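Local coordinates for protein chloroplastic group IIB intron splicing facilitator CRS2, chloroplastic (Zea mays, PDB 1RYB) that facilitates the splicing of group IIB introns in chloroplasts as a partner of CAF1 or CAF2, and lacks peptidyl-tRNA hydrolase activity despite belonging to that family, at residues F39-R44 and P144-G149; I148-P153 and A161-K166. All blocks are in the same frame, centred on the assembly; numbering follows the deposited sequence.

How the contacts relate
The two contacts overlap in sequence at Ile148 and Gly149, at the end of strand 145-149, and their centres are about 14 Å apart. Contact 1 lies in the core, its centre about 4 Å from that of the chain: there the strand's side chains meet helix 37-48 through methyl groups and a methionine tip. Contact 2, centred about 15 Å from the chain centre, is partly buried and touches through the loop after the strand, which folds against the end of helix 159-163; a phenylalanine ring has a proline over one face and carbonyl oxygens at its edge. Neither contact has a hydrogen bond between its segments; packing is aliphatic and methionine in the first, mainly aromatic in the second.

Contact 1 of 2, residues F39-R44 and P144-G149; sequences FEMVDR and PRLSIG
Met41 reaches from helix 37-48 to Leu146 and Ile148 of strand 145-149, a helix-on-sheet contact inside the alpha/beta fold of the peptidyl-tRNA hydrolase family. The two backbones stand well apart, with Met41 CA 8.9 Å from Ile148 CA, and three buried side chains meet between them. Met41 starts the bridge at its first side-chain carbon: CB lies 3.9 Å from Ile148 CD1. CG is set anti to the backbone N (chi1 -174°), and bends at both chi2 and chi3 then fold the thioether round, returning the terminal methyl to the same isoleucine. CG and SD stand somewhat farther off, Met41 CG 4.4 Å from Ile148 CD1, and the nearest approaches to Ile148 are made by CB and CE. At the tip, CE is 4.0 Å from Ile148 CG1 and also touches one methyl of Leu146, two residues back along the strand, with Met41 CE 4.2 Å from Leu146 CD2. Ile148 meets the methionine at an oblique angle, leading with its CG1-CD1 branch. The contact is entirely apolar. Ile105 of the adjacent strand 102-108 touches both Met41 and Ile148, while helix 169-192 adds Leu179 against Met41 and Val186 against Leu146. Salt bridges from Glu40 to Arg172 and from Arg44 to Glu180 tie helix 37-48 to the same helix 169-192. The side chain of Ile148 is about 6 Å from that of Asp107, which by similarity supports the active-site histidine of the hydrolases. Closest across the contact are two methyl carbons, Met41 CE and Ile148 CD1, 3.7 Å apart.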
# COMPACT_ATOMS: atom_id res chain seq x y z
N PHE A 39 3.50 1.80 -3.79
CA PHE A 39 4.43 2.94 -3.61
C PHE A 39 3.83 4.21 -4.29
O PHE A 39 3.83 5.33 -3.75
CB PHE A 39 5.77 2.63 -4.32
CG PHE A 39 6.83 1.90 -3.47
CD1 PHE A 39 6.51 1.29 -2.25
CD2 PHE A 39 8.16 1.90 -3.90
CE1 PHE A 39 7.53 0.67 -1.52
CE2 PHE A 39 9.19 1.29 -3.19
CZ PHE A 39 8.86 0.65 -1.99
N GLU A 40 3.28 4.03 -5.52
CA GLU A 40 2.69 5.18 -6.19
C GLU A 40 1.59 5.79 -5.39
O GLU A 40 1.41 7.00 -5.33
CB GLU A 40 2.12 4.76 -7.58
CG GLU A 40 3.26 4.31 -8.59
CD GLU A 40 2.69 4.16 -9.99
OE1 GLU A 40 2.84 3.19 -10.67
OE2 GLU A 40 1.85 5.09 -10.30
N MET A 41 0.72 4.94 -4.81
CA MET A 41 -0.42 5.45 -4.02
C MET A 41 0.05 6.23 -2.81
O MET A 41 -0.46 7.30 -2.52
CB MET A 41 -1.37 4.31 -3.56
CG MET A 41 -2.64 4.80 -2.86
SD MET A 41 -3.76 5.65 -3.99
CE MET A 41 -4.48 4.24 -4.89
N VAL A 42 0.96 5.63 -2.04
CA VAL A 42 1.48 6.36 -0.90
C VAL A 42 2.22 7.67 -1.33
O VAL A 42 2.15 8.68 -0.65
CB VAL A 42 2.24 5.51 0.14
CG1 VAL A 42 1.33 4.41 0.65
CG2 VAL A 42 3.53 4.95 -0.38
N ASP A 43 2.90 7.66 -2.44
CA ASP A 43 3.53 8.89 -2.89
C ASP A 43 2.51 9.93 -3.13
O ASP A 43 2.72 11.08 -2.85
CB ASP A 43 4.32 8.72 -4.21
CG ASP A 43 5.66 8.02 -3.97
OD1 ASP A 43 6.26 8.04 -2.93
OD2 ASP A 43 6.12 7.42 -5.05
N ARG A 44 1.40 9.52 -3.66
CA ARG A 44 0.33 10.44 -3.98
C ARG A 44 -0.34 10.92 -2.72
O ARG A 44 -0.68 12.08 -2.58
CB ARG A 44 -0.64 9.79 -4.97
CG ARG A 44 -1.84 10.65 -5.27
CD ARG A 44 -1.52 11.96 -6.03
NE ARG A 44 -2.78 12.73 -6.21
CZ ARG A 44 -3.30 13.64 -5.37
NH1 ARG A 44 -2.68 14.08 -4.26
NH2 ARG A 44 -4.47 14.17 -5.67
N PRO A 144 -6.55 -3.06 8.06
CA PRO A 144 -7.13 -2.64 6.81
C PRO A 144 -6.14 -2.66 5.60
O PRO A 144 -4.96 -2.41 5.75
CB PRO A 144 -7.57 -1.20 7.03
CG PRO A 144 -6.75 -0.74 8.21
CD PRO A 144 -6.39 -1.95 9.01
N ARG A 145 -6.72 -2.90 4.41
CA ARG A 145 -5.98 -2.95 3.17
C ARG A 145 -6.70 -2.27 2.12
O ARG A 145 -7.89 -2.50 1.91
CB ARG A 145 -5.86 -4.37 2.61
CG ARG A 145 -5.41 -5.42 3.57
CD ARG A 145 -6.58 -6.03 4.28
NE ARG A 145 -6.08 -6.90 5.34
CZ ARG A 145 -5.67 -8.12 5.12
NH1 ARG A 145 -5.73 -8.66 3.90
NH2 ARG A 145 -5.23 -8.84 6.15
N LEU A 146 -5.94 -1.58 1.26
CA LEU A 146 -6.50 -1.01 0.05
C LEU A 146 -5.83 -1.73 -1.10
O LEU A 146 -4.60 -1.59 -1.33
CB LEU A 146 -6.24 0.50 -0.09
CG LEU A 146 -6.78 1.12 -1.37
CD1 LEU A 146 -8.31 1.18 -1.38
CD2 LEU A 146 -6.19 2.52 -1.52
N SER A 147 -6.62 -2.59 -1.82
CA SER A 147 -6.07 -3.35 -2.95
C SER A 147 -6.17 -2.48 -4.16
O SER A 147 -7.21 -1.81 -4.35
CB SER A 147 -6.93 -4.62 -3.25
OG SER A 147 -6.89 -5.52 -2.17
N ILE A 148 -5.12 -2.48 -4.98
CA ILE A 148 -5.11 -1.74 -6.23
C ILE A 148 -5.05 -2.78 -7.36
O ILE A 148 -4.02 -3.42 -7.52
CB ILE A 148 -3.90 -0.79 -6.40
CG1 ILE A 148 -4.00 0.29 -5.35
CG2 ILE A 148 -3.98 -0.13 -7.76
CD1 ILE A 148 -2.69 1.06 -5.17
N GLY A 149 -6.20 -2.99 -8.08
CA GLY A 149 -6.23 -4.04 -9.09
C GLY A 149 -5.23 -3.82 -10.19
O GLY A 149 -5.01 -2.71 -10.69

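Contact 2 of 2, residues I148-P153 and A161-K166; sequences IGIGSP and AFLLQK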
# COMPACT_ATOMS: atom_id res chain seq x y z
N ILE A 148 -5.12 -2.48 -4.98
CA ILE A 148 -5.11 -1.74 -6.23
C ILE A 148 -5.05 -2.78 -7.36
O ILE A 148 -4.02 -3.42 -7.52
CB ILE A 148 -3.90 -0.79 -6.40
CG1 ILE A 148 -4.00 0.29 -5.35
CG2 ILE A 148 -3.98 -0.13 -7.76
CD1 ILE A 148 -2.69 1.06 -5.17
N GLY A 149 -6.20 -2.99 -8.08
CA GLY A 149 -6.23 -4.04 -9.09
C GLY A 149 -5.23 -3.82 -10.19
O GLY A 149 -5.01 -2.71 -10.69
N ILE A 150 -4.60 -4.90 -10.56
CA ILE A 150 -3.68 -4.89 -11.73
C ILE A 150 -4.04 -6.00 -12.81
O ILE A 150 -3.40 -6.11 -13.83
CB ILE A 150 -2.19 -4.97 -11.32
CG1 ILE A 150 -1.86 -6.28 -10.54
CG2 ILE A 150 -1.82 -3.71 -10.53
CD1 ILE A 150 -0.36 -6.67 -10.58
N GLY A 151 -5.06 -6.79 -12.52
CA GLY A 151 -5.52 -7.88 -13.37
C GLY A 151 -4.54 -9.02 -13.38
O GLY A 151 -3.60 -8.99 -12.66
N SER A 152 -4.74 -10.05 -14.24
CA SER A 152 -3.79 -11.10 -14.33
C SER A 152 -2.94 -10.87 -15.56
O SER A 152 -3.30 -10.04 -16.43
CB SER A 152 -4.40 -12.52 -14.38
OG SER A 152 -5.52 -12.67 -13.51
N PRO A 153 -1.86 -11.69 -15.65
CA PRO A 153 -0.95 -11.63 -16.76
C PRO A 153 -1.63 -12.07 -17.99
O PRO A 153 -2.38 -13.02 -17.94
CB PRO A 153 0.16 -12.59 -16.43
CG PRO A 153 -0.06 -13.10 -15.00
CD PRO A 153 -1.42 -12.59 -14.55
N ALA A 161 7.16 -11.91 -14.40
CA ALA A 161 7.56 -10.92 -15.34
C ALA A 161 6.54 -9.81 -15.38
O ALA A 161 6.86 -8.64 -15.56
CB ALA A 161 7.56 -11.57 -16.74
N PHE A 162 5.30 -10.21 -15.32
CA PHE A 162 4.20 -9.30 -15.39
C PHE A 162 4.26 -8.32 -14.22
O PHE A 162 4.02 -7.14 -14.38
CB PHE A 162 2.91 -10.14 -15.33
CG PHE A 162 1.66 -9.35 -15.28
CD1 PHE A 162 1.25 -8.58 -16.37
CD2 PHE A 162 0.85 -9.39 -14.14
CE1 PHE A 162 0.08 -7.82 -16.36
CE2 PHE A 162 -0.33 -8.65 -14.11
CZ PHE A 162 -0.71 -7.87 -15.21
N LEU A 163 4.63 -8.81 -13.08
CA LEU A 163 4.69 -7.91 -11.92
C LEU A 163 5.74 -6.91 -12.04
O LEU A 163 5.66 -5.82 -11.46
CB LEU A 163 4.93 -8.65 -10.60
CG LEU A 163 3.82 -9.61 -10.17
CD1 LEU A 163 4.32 -10.45 -8.95
CD2 LEU A 163 2.52 -8.87 -9.83
N LEU A 164 6.79 -7.33 -12.71
CA LEU A 164 7.96 -6.55 -12.74
C LEU A 164 8.13 -5.78 -13.98
O LEU A 164 9.22 -5.28 -14.24
CB LEU A 164 9.22 -7.42 -12.47
CG LEU A 164 9.21 -8.12 -11.14
CD1 LEU A 164 10.57 -8.82 -10.98
CD2 LEU A 164 8.99 -7.15 -9.96
N GLN A 165 7.02 -5.57 -14.66
CA GLN A 165 6.91 -4.72 -15.88
C GLN A 165 6.06 -3.52 -15.64
O GLN A 165 5.34 -3.43 -14.67
CB GLN A 165 6.32 -5.50 -17.04
CG GLN A 165 7.49 -6.20 -17.80
CD GLN A 165 8.24 -5.18 -18.65
OE1 GLN A 165 9.19 -5.53 -19.38
NE2 GLN A 165 7.80 -3.90 -18.57
N LYS A 166 6.21 -2.55 -16.47
CA LYS A 166 5.46 -1.31 -16.31
C LYS A 166 4.05 -1.47 -16.85
O LYS A 166 3.75 -2.37 -17.64
CB LYS A 166 6.21 -0.22 -17.06
CG LYS A 166 7.52 0.12 -16.32
CD LYS A 166 8.09 1.53 -16.60
CE LYS A 166 9.56 1.71 -16.20
NZ LYS A 166 10.07 3.09 -16.34
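Pro153 and Phe162 bring the backbones closest, with Pro153 CA 5.8 Å from Phe162 CA, where the loop leaving strand 145-149 passes the last turn of helix 159-163. Phe162 takes part in nearly every touch, its ring projecting from the helix with CG anti to the backbone N (chi1 176°). Pro153 covers one face in a CH-pi contact: its CA lies 3.7 Å from the ring centroid and only 7° off the normal. Pro153 CB leans toward the root of the side chain, 3.8 Å from Phe162 CG, while Pro153 CG and CD lie along the CD2 side. At the far rim, Ile150 O meets the edge in the ring plane, 3.5 Å from Phe162 CZ, and Gly151 O lies near that plane, 3.6 Å from Phe162 CE2. Gly151 has positive phi (70°), a conformation that favours glycine. Ile150 also approaches with its CD1 methyl, 4.0 Å from Phe162 CE2; the same Ile150 CD1 touches Leu163 CD2 at 3.7 Å, the two side chains crossing nearly at right angles. With an alanine in place of Phe162 the ring is gone, Pro153 would probably lose its CH-pi partner, and a gap is likely to open between loop and helix. The helix ends at Leu163, whose side chain is about 4 Å from those of His35 and Asp107, the counterparts by similarity of the hydrolase catalytic pair. Arg34 NH1 hydrogen-bonds Phe162 O, and Asp107, near the end of strand 102-108, touches both Ile150 and Leu163, joining this outlying helix to the central sheet.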